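Local structure of protein virB8 (Agrobacterium tumefaciens, 2CC3) at residues T109-V115 against G129-Y135; E17-R22 against L36-S41; L65-G69 against L94-G98; S104-T109 against Y135-D140. The protein belongs to the type IV secretion machinery, in which it is suggested to help direct T-DNA transfer to plant cells, this chain being its periplasmic domain. All blocks are in the same frame, centred on the assembly; numbering follows the deposited sequence.

Contact 1: T109-V115 against G129-Y135; sequences TVRYEKV and GLVVTSY
Val110 lays its CG2 methyl against the ring of Tyr135, 3.6 Å from CD1, and its CG1 against Val132 CG1 at 3.7 Å. With CG1 anti to the backbone N (chi1 -175°) the two branches part, one for each neighbour, and the valines meet at about a right angle. Together with Tyr112 and Leu130 they line the sheet face that looks to the helices: Val110 and Tyr112 touch Leu15, and Val132 touches Val45. Leu130 runs alongside Lys114, CD2 3.7 Å from Lys114 CE, while the ammonium reaches on to a salt bridge with Glu7. The antiparallel register slips at a classic beta bulge, where Thr133 and Ser134 both face Arg111. Arg111 O accepts Thr133 N at 3.0 Å, plus weak bonds from Ser134 N and Thr133 OG1. Past the bulge the ladder is regular, Glu113 N 3.0 Å from Val131 O. Thr133 CG2 lies 3.3 Å from Glu113 OE2. A water joins Thr109 O to Ser134 OG, which also bonds Gln136 NE2. One sound and two weak bonds on Arg111 O are consistent with a bulge held mainly through that carbonyl; the Val110-Tyr112 face is mostly apolar, the Arg111-Glu113 face more polar.

Contact 2: E17-R22 against L36-S41; sequences EYVRLR and LVSNFS
Tyr18 sets its CG anti to the backbone N (chi1 -172°), which sends the ring across to helix 30-39 and the residues that follow it, and Ser41 turns its OG back beside its own backbone N (chi1 -57°) to meet it. The hydroxyls join in a short bond, Tyr18 OH donating to Ser41 OG at 2.7 Å, with the serine oxygen at the edge of the ring and in its plane. Ser41 OG donates to Val37 O at 2.9 Å, so the chain of hydrogen bonds ends on a backbone carbonyl. From the other side Arg22, extended from CG to NE, brings NH1 to 3.0 Å from Tyr18 OH, nearly in the guanidinium plane. The phenol oxygen is gripped twice, which sets the direction of the hydroxyl, holds the end of a buried ring and would probably polarise its O-H. Around these polar links the packing is mostly apolar. Phe40 CB comes to the ring edge, 3.6 Å from Tyr18 CD1, the two side chains sliding past each other in opposite directions. Val37 CG2 presses on the backbone of helix 6-23, 3.6 Å from Arg22 N. Leu21 CD1 and Leu36 CD1 are tight at 3.5 Å, and Glu17 OE2 reaches the same Leu36 methyl at 3.3 Å. Tyr18 also meets Tyr135 edge-to-face and touches Val45 and Val132, which joins the helix pair to strand 130-139. Helices packed in this way over one face of a curved antiparallel sheet are characteristic of the NTF2-like fold to which VirB8 belongs.

Contact 3: L65-G69 against L94-G98; sequences LGKHG and LIVDG
His68 approaches Asp97 along most of its side chain: its CB is 3.7 Å from Asp97 OD2, CG 3.5 Å, ND1 2.9 Å, where a weak, strongly bent hydrogen bond forms (119° at the proton), and CE1 3.8 Å. The ring and carboxylate planes stand 72° apart. His68 closes a type II' beta turn, Leu65 to His68, that leads from helix 61-64 into strand 69-82, one of the two outermost strands of the sheet within this chain; Asp97 follows the neighbouring antiparallel strand 85-96. The turn is held by His68 N donating to Leu65 O at 2.9 Å, and Gly66 supplies the positive phi (51°) that its second position requires. Both polar partners are exposed, so solvent probably competes for their bond, and any charge on the imidazole would probably be favoured by the nearby carboxylate. Beneath them the chemistry turns apolar. Leu65 points toward the strand and puts CD2 against two side chains, 3.5 Å from Leu94 CD1 and 3.7 Å from Val96 CG1, crossing the valine at about a right angle. Leu65 and Leu94 both rest on Leu71 as well, while Met102, in the next strand, touches Leu94 and Val96; a small apolar cluster thus ties the turn to three strands. Gly69, with no side chain between Leu65 and Val96, lets these methyls meet over the start of its strand. Its backbone lies close to the neighbouring strand too: Gly69 CA makes a CA-H...O contact of 3.2 Å with Ile95 O.

Contact 4: S104-T109 against Y135-D140; sequences STWTAT and YQTSED
Glu139 lies over one face of Trp106, its CB 3.4 Å from the centroid of the six-membered ring and only 2° off the normal, a well-centred CH-pi contact. CG is anti to the backbone N (chi1 -167°) and the rest of the chain is extended, which carries the carboxylate on across the indole, stacked at 17° to it, until OE1 is 3.2 Å from Trp106 CZ2. At the far end OE2 comes to 3.3 Å from Ser104 CB. Ser104 also steadies the indole, since Trp106 NE1 donates to Ser104 OG at 3.1 Å, the oxygen tilted out of the ring plane. On the Trp106 side of the sheet Thr137 OG1 comes obliquely to 3.3 Å from Trp106 CE3, and Ala108 CB touches the Tyr135 ring obliquely. Beneath these side chains runs a regular antiparallel ladder between the last two strands of the NTF2-like sheet: Thr107 and Ser138 exchange two backbone bonds, as do Thr109 and Gln136, and Asp140 N prolongs it to Thr105 O at 2.9 Å. A water bonded to Thr109 O also donates to Gln136 OE1 at 2.6 Å, while Gln136 NE2 is hydrogen-bonded to Ser134 OG. Strand 85-96 provides the next shell. Tyr90 sets its ring nearly parallel to Trp106 and its hydroxyl bonds Thr137 OG1, while Arg89 forms a salt bridge with Asp140 OD2 and a weak bond with Thr107 OG1.

Overall arrangement
Contacts 1 and 4 are successive lengths of one strand pairing, 102-114 with 130-139, sharing Thr109, Tyr135 and a water; contact 4 keeps an unbroken register largely at the surface, whereas contact 1 is bulged and partly buried. Contact 2 is the core helix packing that covers this pair: Val132 N lies 2.7 Å from Phe40 O, a probable hydrogen bond, and Val19 CG2 touches Ala108 CB. Contact 3 stands apart at the surface, its centre about 31 Å from that of contact 1, yet its strand 85-96 neighbours 102-114 in the same sheet. Buried hydroxyls and methyls mark contact 2, backbone ladders contacts 1 and 4, and a weak polar pair beside a small apolar cluster contact 3.

Contact 1: T109-V115 against G129-Y135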
loop_
_atom_site.group_PDB
_atom_site.type_symbol
_atom_site.label_atom_id
_atom_site.label_comp_id
_atom_site.label_asym_id
_atom_site.label_seq_id
_atom_site.Cartn_x
_atom_site.Cartn_y
_atom_site.Cartn_z
ATOM N N THR A 109 8.710 13.466 -11.892
ATOM C CA THR A 109 8.819 12.990 -13.275
ATOM C C THR A 109 9.274 11.530 -13.268
ATOM O O THR A 109 10.352 11.218 -12.759
ATOM C CB THR A 109 9.735 13.917 -14.164
ATOM O OG1 THR A 109 9.257 15.265 -14.072
ATOM C CG2 THR A 109 9.678 13.495 -15.623
ATOM N N VAL A 110 8.442 10.641 -13.823
ATOM C CA VAL A 110 8.667 9.186 -13.679
ATOM C C VAL A 110 8.685 8.491 -15.030
ATOM O O VAL A 110 7.672 8.451 -15.722
ATOM C CB VAL A 110 7.622 8.495 -12.751
ATOM C CG1 VAL A 110 7.965 7.002 -12.540
ATOM C CG2 VAL A 110 7.533 9.207 -11.384
ATOM N N ARG A 111 9.854 7.968 -15.404
ATOM C CA ARG A 111 9.994 7.094 -16.566
ATOM C C ARG A 111 9.971 5.641 -16.085
ATOM O O ARG A 111 10.593 5.283 -15.074
ATOM C CB ARG A 111 11.312 7.399 -17.345
ATOM C CG ARG A 111 11.396 6.734 -18.726
ATOM C CD ARG A 111 12.781 6.806 -19.381
ATOM N NE ARG A 111 13.074 8.156 -19.832
ATOM C CZ ARG A 111 12.628 8.687 -20.967
ATOM N NH1 ARG A 111 11.860 7.984 -21.801
ATOM N NH2 ARG A 111 12.936 9.945 -21.263
ATOM N N TYR A 112 9.273 4.796 -16.820
ATOM C CA TYR A 112 9.105 3.417 -16.387
ATOM C C TYR A 112 9.175 2.543 -17.621
ATOM O O TYR A 112 8.904 3.021 -18.716
ATOM C CB TYR A 112 7.740 3.240 -15.653
ATOM C CG TYR A 112 6.519 3.482 -16.543
ATOM C CD1 TYR A 112 5.897 2.421 -17.192
ATOM C CD2 TYR A 112 5.993 4.772 -16.732
ATOM C CE1 TYR A 112 4.819 2.628 -18.007
ATOM C CE2 TYR A 112 4.865 4.983 -17.544
ATOM C CZ TYR A 112 4.303 3.901 -18.177
ATOM O OH TYR A 112 3.209 4.041 -19.015
ATOM N N GLU A 113 9.532 1.271 -17.425
ATOM C CA GLU A 113 9.405 0.232 -18.435
ATOM C C GLU A 113 8.486 -0.881 -17.898
ATOM O O GLU A 113 8.198 -0.952 -16.718
ATOM C CB GLU A 113 10.784 -0.353 -18.769
ATOM C CG GLU A 113 11.341 -1.309 -17.685
ATOM C CD GLU A 113 12.868 -1.505 -17.716
ATOM O OE1 GLU A 113 13.364 -2.330 -16.923
ATOM O OE2 GLU A 113 13.581 -0.848 -18.514
ATOM N N LYS A 114 8.025 -1.739 -18.784
ATOM C CA LYS A 114 7.407 -3.011 -18.410
ATOM C C LYS A 114 8.373 -4.174 -18.579
ATOM O O LYS A 114 8.950 -4.345 -19.649
ATOM C CB LYS A 114 6.205 -3.247 -19.301
ATOM C CG LYS A 114 4.955 -2.882 -18.600
ATOM C CD LYS A 114 3.946 -2.197 -19.501
ATOM C CE LYS A 114 2.708 -1.872 -18.664
ATOM N NZ LYS A 114 1.962 -3.117 -18.210
ATOM N N VAL A 115 8.573 -4.950 -17.523
ATOM C CA VAL A 115 9.215 -6.259 -17.662
ATOM C C VAL A 115 8.146 -7.368 -17.730
ATOM O O VAL A 115 7.129 -7.320 -17.012
ATOM C CB VAL A 115 10.269 -6.528 -16.556
ATOM C CG1 VAL A 115 11.260 -5.397 -16.498
ATOM C CG2 VAL A 115 9.608 -6.739 -15.204
ATOM N N GLY A 129 4.154 -5.339 -13.710
ATOM C CA GLY A 129 5.558 -5.523 -14.067
ATOM C C GLY A 129 6.297 -4.218 -14.326
ATOM O O GLY A 129 7.260 -4.176 -15.086
ATOM N N LEU A 130 5.865 -3.163 -13.649
ATOM C CA LEU A 130 6.431 -1.834 -13.789
ATOM C C LEU A 130 7.743 -1.689 -13.030
ATOM O O LEU A 130 7.838 -2.030 -11.857
ATOM C CB LEU A 130 5.440 -0.768 -13.287
ATOM C CG LEU A 130 4.142 -0.521 -14.065
ATOM C CD1 LEU A 130 3.605 0.871 -13.740
ATOM C CD2 LEU A 130 4.350 -0.685 -15.598
ATOM N N VAL A 131 8.753 -1.171 -13.707
ATOM C CA VAL A 131 10.005 -0.812 -13.046
ATOM C C VAL A 131 10.272 0.626 -13.394
ATOM O O VAL A 131 10.103 1.012 -14.542
ATOM C CB VAL A 131 11.164 -1.682 -13.554
ATOM C CG1 VAL A 131 12.437 -1.495 -12.702
ATOM C CG2 VAL A 131 10.718 -3.121 -13.587
ATOM N N VAL A 132 10.669 1.412 -12.397
ATOM C CA VAL A 132 11.074 2.814 -12.622
ATOM C C VAL A 132 12.552 2.955 -12.984
ATOM O O VAL A 132 13.434 2.690 -12.166
ATOM C CB VAL A 132 10.751 3.716 -11.413
ATOM C CG1 VAL A 132 11.116 5.203 -11.720
ATOM C CG2 VAL A 132 9.264 3.551 -11.032
ATOM N N THR A 133 12.782 3.436 -14.202
ATOM C CA THR A 133 14.115 3.574 -14.831
ATOM C C THR A 133 14.753 4.974 -14.734
ATOM O O THR A 133 15.997 5.121 -14.832
ATOM C CB THR A 133 14.034 3.195 -16.321
ATOM O OG1 THR A 133 13.001 3.960 -16.969
ATOM C CG2 THR A 133 13.728 1.736 -16.444
ATOM N N SER A 134 13.902 5.993 -14.564
ATOM C CA SER A 134 14.318 7.324 -14.151
ATOM C C SER A 134 13.286 8.015 -13.235
ATOM O O SER A 134 12.066 7.850 -13.395
ATOM C CB SER A 134 14.652 8.194 -15.365
ATOM O OG SER A 134 15.026 9.486 -14.927
ATOM N N TYR A 135 13.795 8.772 -12.269
ATOM C CA TYR A 135 12.976 9.433 -11.268
ATOM C C TYR A 135 13.629 10.687 -10.715
ATOM O O TYR A 135 14.687 10.618 -10.104
ATOM C CB TYR A 135 12.756 8.540 -10.073
ATOM C CG TYR A 135 11.782 9.130 -9.064
ATOM C CD1 TYR A 135 10.404 8.951 -9.228
ATOM C CD2 TYR A 135 12.237 9.853 -7.940
ATOM C CE1 TYR A 135 9.498 9.456 -8.289
ATOM C CE2 TYR A 135 11.352 10.364 -7.033
ATOM C CZ TYR A 135 9.968 10.142 -7.200
ATOM O OH TYR A 135 9.026 10.641 -6.299
HETATM O O HOH W 1 12.388 10.756 -14.830
#

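Contact 2: E17-R22 against L36-S41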
loop_
_atom_site.group_PDB
_atom_site.type_symbol
_atom_site.label_atom_id
_atom_site.label_comp_id
_atom_site.label_asym_id
_atom_site.label_seq_id
_atom_site.Cartn_x
_atom_site.Cartn_y
_atom_site.Cartn_z
ATOM N N GLU A 17 1.502 4.829 -6.239
ATOM C CA GLU A 17 1.962 4.075 -5.071
ATOM C C GLU A 17 3.493 4.214 -4.927
ATOM O O GLU A 17 4.011 4.416 -3.823
ATOM C CB GLU A 17 1.531 2.622 -5.187
ATOM C CG GLU A 17 1.978 1.755 -4.041
ATOM C CD GLU A 17 1.905 0.284 -4.378
ATOM O OE1 GLU A 17 1.407 -0.087 -5.490
ATOM O OE2 GLU A 17 2.371 -0.502 -3.528
ATOM N N TYR A 18 4.207 4.141 -6.047
ATOM C CA TYR A 18 5.653 4.427 -6.054
ATOM C C TYR A 18 5.944 5.773 -5.445
ATOM O O TYR A 18 6.680 5.893 -4.436
ATOM C CB TYR A 18 6.273 4.335 -7.456
ATOM C CG TYR A 18 7.803 4.449 -7.446
ATOM C CD1 TYR A 18 8.601 3.316 -7.242
ATOM C CD2 TYR A 18 8.439 5.689 -7.647
ATOM C CE1 TYR A 18 9.997 3.410 -7.233
ATOM C CE2 TYR A 18 9.808 5.809 -7.629
ATOM C CZ TYR A 18 10.596 4.671 -7.422
ATOM O OH TYR A 18 11.967 4.779 -7.394
ATOM N N VAL A 19 5.363 6.808 -6.031
ATOM C CA VAL A 19 5.535 8.153 -5.466
ATOM C C VAL A 19 5.192 8.188 -3.987
ATOM O O VAL A 19 6.002 8.632 -3.152
ATOM C CB VAL A 19 4.653 9.194 -6.208
ATOM C CG1 VAL A 19 4.788 10.593 -5.577
ATOM C CG2 VAL A 19 5.020 9.219 -7.644
ATOM N N ARG A 20 3.999 7.699 -3.642
ATOM C CA ARG A 20 3.559 7.810 -2.273
ATOM C C ARG A 20 4.557 7.119 -1.336
ATOM O O ARG A 20 4.945 7.686 -0.309
ATOM C CB ARG A 20 2.147 7.221 -2.129
ATOM C CG ARG A 20 1.518 7.331 -0.766
ATOM C CD ARG A 20 0.214 6.470 -0.658
ATOM N NE ARG A 20 0.467 5.015 -0.611
ATOM C CZ ARG A 20 0.651 4.282 0.503
ATOM N NH1 ARG A 20 0.614 4.817 1.734
ATOM N NH2 ARG A 20 0.865 2.979 0.389
ATOM N N LEU A 21 4.931 5.873 -1.654
ATOM C CA LEU A 21 5.844 5.106 -0.786
ATOM C C LEU A 21 7.228 5.765 -0.692
ATOM O O LEU A 21 7.871 5.754 0.350
ATOM C CB LEU A 21 5.972 3.637 -1.253
ATOM C CG LEU A 21 4.827 2.637 -1.003
ATOM C CD1 LEU A 21 5.028 1.429 -1.866
ATOM C CD2 LEU A 21 4.656 2.179 0.449
ATOM N N ARG A 22 7.673 6.364 -1.787
ATOM C CA ARG A 22 8.997 6.964 -1.826
ATOM C C ARG A 22 9.053 8.328 -1.123
ATOM O O ARG A 22 10.071 8.653 -0.494
ATOM C CB ARG A 22 9.510 7.014 -3.270
ATOM C CG ARG A 22 10.820 7.754 -3.402
ATOM C CD ARG A 22 11.570 7.479 -4.690
ATOM N NE ARG A 22 12.875 8.155 -4.626
ATOM C CZ ARG A 22 13.844 7.973 -5.507
ATOM N NH1 ARG A 22 13.673 7.129 -6.513
ATOM N NH2 ARG A 22 14.981 8.617 -5.378
ATOM N N LEU A 36 9.548 -2.142 -0.995
ATOM C CA LEU A 36 8.714 -1.956 -2.185
ATOM C C LEU A 36 9.323 -0.911 -3.153
ATOM O O LEU A 36 9.436 -1.164 -4.322
ATOM C CB LEU A 36 7.251 -1.603 -1.816
ATOM C CG LEU A 36 6.128 -2.659 -1.649
ATOM C CD1 LEU A 36 4.754 -2.032 -1.870
ATOM C CD2 LEU A 36 6.279 -3.862 -2.587
ATOM N N VAL A 37 9.732 0.250 -2.647
ATOM C CA VAL A 37 10.365 1.260 -3.494
ATOM C C VAL A 37 11.588 0.681 -4.212
ATOM O O VAL A 37 11.702 0.816 -5.424
ATOM C CB VAL A 37 10.773 2.548 -2.707
ATOM C CG1 VAL A 37 11.677 3.405 -3.567
ATOM C CG2 VAL A 37 9.515 3.342 -2.291
ATOM N N SER A 38 12.474 0.017 -3.460
ATOM C CA SER A 38 13.713 -0.608 -4.023
ATOM C C SER A 38 13.445 -1.650 -5.108
ATOM O O SER A 38 14.156 -1.719 -6.104
ATOM C CB SER A 38 14.543 -1.269 -2.904
ATOM O OG SER A 38 14.833 -0.353 -1.846
ATOM N N ASN A 39 12.424 -2.478 -4.901
ATOM C CA ASN A 39 12.111 -3.569 -5.839
ATOM C C ASN A 39 11.539 -3.086 -7.163
ATOM O O ASN A 39 11.722 -3.707 -8.210
ATOM C CB ASN A 39 11.152 -4.562 -5.180
ATOM C CG ASN A 39 11.834 -5.389 -4.121
ATOM O OD1 ASN A 39 12.990 -5.765 -4.281
ATOM N ND2 ASN A 39 11.123 -5.680 -3.036
ATOM N N PHE A 40 10.838 -1.964 -7.085
ATOM C CA PHE A 40 10.205 -1.299 -8.212
ATOM C C PHE A 40 11.199 -0.514 -9.121
ATOM O O PHE A 40 10.822 -0.065 -10.199
ATOM C CB PHE A 40 9.215 -0.256 -7.650
ATOM C CG PHE A 40 7.752 -0.697 -7.602
ATOM C CD1 PHE A 40 7.186 -1.191 -6.417
ATOM C CD2 PHE A 40 6.918 -0.530 -8.705
ATOM C CE1 PHE A 40 5.814 -1.572 -6.347
ATOM C CE2 PHE A 40 5.549 -0.905 -8.650
ATOM C CZ PHE A 40 5.004 -1.421 -7.468
ATOM N N SER A 41 12.440 -0.313 -8.664
ATOM C CA SER A 41 13.374 0.611 -9.322
ATOM C C SER A 41 14.522 -0.096 -10.025
ATOM O O SER A 41 15.109 -1.012 -9.469
ATOM C CB SER A 41 13.950 1.540 -8.272
ATOM O OG SER A 41 12.905 2.217 -7.595
#

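Contact 3: L65-G69 against L94-G98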
loop_
_atom_site.group_PDB
_atom_site.type_symbol
_atom_site.label_atom_id
_atom_site.label_comp_id
_atom_site.label_asym_id
_atom_site.label_seq_id
_atom_site.Cartn_x
_atom_site.Cartn_y
_atom_site.Cartn_z
ATOM N N LEU A 65 13.501 13.251 11.031
ATOM C CA LEU A 65 12.199 13.093 11.648
ATOM C C LEU A 65 12.135 11.932 12.632
ATOM O O LEU A 65 11.529 12.070 13.694
ATOM C CB LEU A 65 11.097 12.997 10.585
ATOM C CG LEU A 65 11.000 14.182 9.615
ATOM C CD1 LEU A 65 10.113 13.876 8.438
ATOM C CD2 LEU A 65 10.557 15.469 10.340
ATOM N N GLY A 66 12.782 10.819 12.294
ATOM C CA GLY A 66 12.792 9.630 13.138
ATOM C C GLY A 66 11.400 9.209 13.546
ATOM O O GLY A 66 10.505 9.014 12.713
ATOM N N LYS A 67 11.206 9.117 14.847
ATOM C CA LYS A 67 9.973 8.623 15.400
ATOM C C LYS A 67 9.037 9.778 15.707
ATOM O O LYS A 67 7.883 9.553 16.034
ATOM C CB LYS A 67 10.288 7.798 16.657
ATOM C CG LYS A 67 11.661 7.073 16.569
ATOM C CD LYS A 67 11.665 5.614 17.083
ATOM C CE LYS A 67 10.770 4.688 16.248
ATOM N NZ LYS A 67 9.320 4.842 16.603
ATOM N N HIS A 68 9.533 11.011 15.567
ATOM C CA HIS A 68 8.832 12.236 16.016
ATOM C C HIS A 68 8.179 13.079 14.919
ATOM O O HIS A 68 7.677 14.185 15.188
ATOM C CB HIS A 68 9.801 13.147 16.761
ATOM C CG HIS A 68 10.048 12.738 18.173
ATOM N ND1 HIS A 68 9.897 13.605 19.229
ATOM C CD2 HIS A 68 10.436 11.554 18.704
ATOM C CE1 HIS A 68 10.184 12.975 20.352
ATOM N NE2 HIS A 68 10.517 11.730 20.061
ATOM N N GLY A 69 8.218 12.586 13.689
ATOM C CA GLY A 69 7.659 13.310 12.574
ATOM C C GLY A 69 7.294 12.367 11.453
ATOM O O GLY A 69 7.725 11.213 11.422
ATOM N N LEU A 94 4.464 17.979 6.016
ATOM C CA LEU A 94 5.342 17.674 7.135
ATOM C C LEU A 94 4.573 17.856 8.454
ATOM O O LEU A 94 4.067 18.956 8.740
ATOM C CB LEU A 94 6.581 18.577 7.095
ATOM C CG LEU A 94 7.484 18.587 8.324
ATOM C CD1 LEU A 94 8.208 17.270 8.469
ATOM C CD2 LEU A 94 8.473 19.747 8.249
ATOM N N ILE A 95 4.491 16.776 9.232
ATOM C CA ILE A 95 3.806 16.780 10.523
ATOM C C ILE A 95 4.806 16.473 11.633
ATOM O O ILE A 95 5.255 15.345 11.786
ATOM C CB ILE A 95 2.586 15.788 10.543
ATOM C CG1 ILE A 95 1.595 16.155 9.427
ATOM C CG2 ILE A 95 1.882 15.785 11.916
ATOM C CD1 ILE A 95 0.345 15.296 9.374
ATOM N N VAL A 96 5.167 17.503 12.393
ATOM C CA VAL A 96 6.080 17.370 13.528
ATOM C C VAL A 96 5.367 17.749 14.836
ATOM O O VAL A 96 4.284 18.351 14.802
ATOM C CB VAL A 96 7.378 18.225 13.338
ATOM C CG1 VAL A 96 8.309 17.573 12.339
ATOM C CG2 VAL A 96 7.049 19.637 12.893
ATOM N N ASP A 97 5.972 17.379 15.972
ATOM C CA ASP A 97 5.480 17.724 17.316
ATOM C C ASP A 97 5.492 19.229 17.548
ATOM O O ASP A 97 6.486 19.885 17.243
ATOM C CB ASP A 97 6.405 17.130 18.390
ATOM C CG ASP A 97 6.370 15.618 18.465
ATOM O OD1 ASP A 97 5.307 14.997 18.243
ATOM O OD2 ASP A 97 7.435 15.053 18.800
ATOM N N GLY A 98 4.410 19.767 18.111
ATOM C CA GLY A 98 4.375 21.165 18.550
ATOM C C GLY A 98 4.279 22.220 17.461
ATOM O O GLY A 98 4.262 23.420 17.747
#

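Contact 4: S104-T109 against Y135-D140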
loop_
_atom_site.group_PDB
_atom_site.type_symbol
_atom_site.label_atom_id
_atom_site.label_comp_id
_atom_site.label_asym_id
_atom_site.label_seq_id
_atom_site.Cartn_x
_atom_site.Cartn_y
_atom_site.Cartn_z
ATOM N N SER A 104 3.681 21.651 1.073
ATOM C CA SER A 104 4.308 22.111 -0.170
ATOM C C SER A 104 3.889 21.183 -1.308
ATOM O O SER A 104 3.568 20.020 -1.059
ATOM C CB SER A 104 5.825 22.100 -0.044
ATOM O OG SER A 104 6.265 20.804 0.338
ATOM N N THR A 105 3.919 21.695 -2.546
ATOM C CA THR A 105 3.516 20.944 -3.745
ATOM C C THR A 105 4.713 20.627 -4.657
ATOM O O THR A 105 5.647 21.398 -4.754
ATOM C CB THR A 105 2.364 21.666 -4.501
ATOM O OG1 THR A 105 1.274 21.904 -3.592
ATOM C CG2 THR A 105 1.835 20.818 -5.634
ATOM N N TRP A 106 4.654 19.475 -5.329
ATOM C CA TRP A 106 5.794 18.876 -6.030
ATOM C C TRP A 106 5.345 18.284 -7.356
ATOM O O TRP A 106 4.184 17.980 -7.550
ATOM C CB TRP A 106 6.412 17.732 -5.182
ATOM C CG TRP A 106 7.072 18.083 -3.826
ATOM C CD1 TRP A 106 6.446 18.468 -2.679
ATOM C CD2 TRP A 106 8.467 17.981 -3.497
ATOM N NE1 TRP A 106 7.362 18.643 -1.659
ATOM C CE2 TRP A 106 8.611 18.357 -2.138
ATOM C CE3 TRP A 106 9.622 17.645 -4.235
ATOM C CZ2 TRP A 106 9.858 18.395 -1.491
ATOM C CZ3 TRP A 106 10.875 17.669 -3.590
ATOM C CH2 TRP A 106 10.979 18.027 -2.226
ATOM N N THR A 107 6.276 18.104 -8.282
ATOM C CA THR A 107 5.976 17.375 -9.493
ATOM C C THR A 107 7.016 16.243 -9.574
ATOM O O THR A 107 8.215 16.524 -9.672
ATOM C CB THR A 107 6.080 18.277 -10.738
ATOM O OG1 THR A 107 5.246 19.431 -10.574
ATOM C CG2 THR A 107 5.672 17.536 -12.008
ATOM N N ALA A 108 6.590 14.981 -9.507
ATOM C CA ALA A 108 7.541 13.905 -9.807
ATOM C C ALA A 108 7.526 13.636 -11.304
ATOM O O ALA A 108 6.451 13.615 -11.928
ATOM C CB ALA A 108 7.234 12.586 -8.975
ATOM N N THR A 109 8.710 13.466 -11.892
ATOM C CA THR A 109 8.819 12.990 -13.275
ATOM C C THR A 109 9.274 11.530 -13.268
ATOM O O THR A 109 10.352 11.218 -12.759
ATOM C CB THR A 109 9.735 13.917 -14.164
ATOM O OG1 THR A 109 9.257 15.265 -14.072
ATOM C CG2 THR A 109 9.678 13.495 -15.623
ATOM N N TYR A 135 13.795 8.772 -12.269
ATOM C CA TYR A 135 12.976 9.433 -11.268
ATOM C C TYR A 135 13.629 10.687 -10.715
ATOM O O TYR A 135 14.687 10.618 -10.104
ATOM C CB TYR A 135 12.756 8.540 -10.073
ATOM C CG TYR A 135 11.782 9.130 -9.064
ATOM C CD1 TYR A 135 10.404 8.951 -9.228
ATOM C CD2 TYR A 135 12.237 9.853 -7.940
ATOM C CE1 TYR A 135 9.498 9.456 -8.289
ATOM C CE2 TYR A 135 11.352 10.364 -7.033
ATOM C CZ TYR A 135 9.968 10.142 -7.200
ATOM O OH TYR A 135 9.026 10.641 -6.299
ATOM N N GLN A 136 12.936 11.810 -10.868
ATOM C CA GLN A 136 13.348 13.084 -10.306
ATOM C C GLN A 136 12.121 13.793 -9.755
ATOM O O GLN A 136 11.013 13.662 -10.272
ATOM C CB GLN A 136 13.976 13.968 -11.402
ATOM C CG GLN A 136 15.267 13.424 -12.038
ATOM C CD GLN A 136 15.030 12.396 -13.163
ATOM O OE1 GLN A 136 14.066 12.505 -13.942
ATOM N NE2 GLN A 136 15.913 11.374 -13.236
ATOM N N THR A 137 12.309 14.546 -8.697
ATOM C CA THR A 137 11.202 15.321 -8.201
ATOM C C THR A 137 11.605 16.750 -7.895
ATOM O O THR A 137 12.747 17.033 -7.571
ATOM C CB THR A 137 10.467 14.602 -7.050
ATOM O OG1 THR A 137 9.346 15.397 -6.651
ATOM C CG2 THR A 137 11.416 14.300 -5.868
ATOM N N SER A 138 10.671 17.658 -8.079
ATOM C CA SER A 138 10.960 19.061 -7.887
ATOM C C SER A 138 9.859 19.706 -7.089
ATOM O O SER A 138 8.686 19.609 -7.428
ATOM C CB SER A 138 11.115 19.720 -9.254
ATOM O OG SER A 138 10.180 19.124 -10.148
ATOM N N GLU A 139 10.261 20.335 -5.998
ATOM C CA GLU A 139 9.387 21.095 -5.169
ATOM C C GLU A 139 9.141 22.457 -5.823
ATOM O O GLU A 139 10.053 23.059 -6.393
ATOM C CB GLU A 139 10.050 21.274 -3.815
ATOM C CG GLU A 139 9.102 21.802 -2.742
ATOM C CD GLU A 139 9.771 21.850 -1.384
ATOM O OE1 GLU A 139 10.917 21.361 -1.237
ATOM O OE2 GLU A 139 9.134 22.354 -0.457
ATOM N N ASP A 140 7.898 22.922 -5.750
ATOM C CA ASP A 140 7.550 24.251 -6.189
ATOM C C ASP A 140 8.444 25.282 -5.532
ATOM O O ASP A 140 8.715 25.226 -4.322
ATOM C CB ASP A 140 6.078 24.540 -5.900
ATOM C CG ASP A 140 5.160 23.873 -6.883
ATOM O OD1 ASP A 140 5.624 23.093 -7.734
ATOM O OD2 ASP A 140 3.951 24.132 -6.818
HETATM O O HOH W 2 7.217 21.611 -8.816
HETATM O O HOH W 1 12.388 10.756 -14.830
#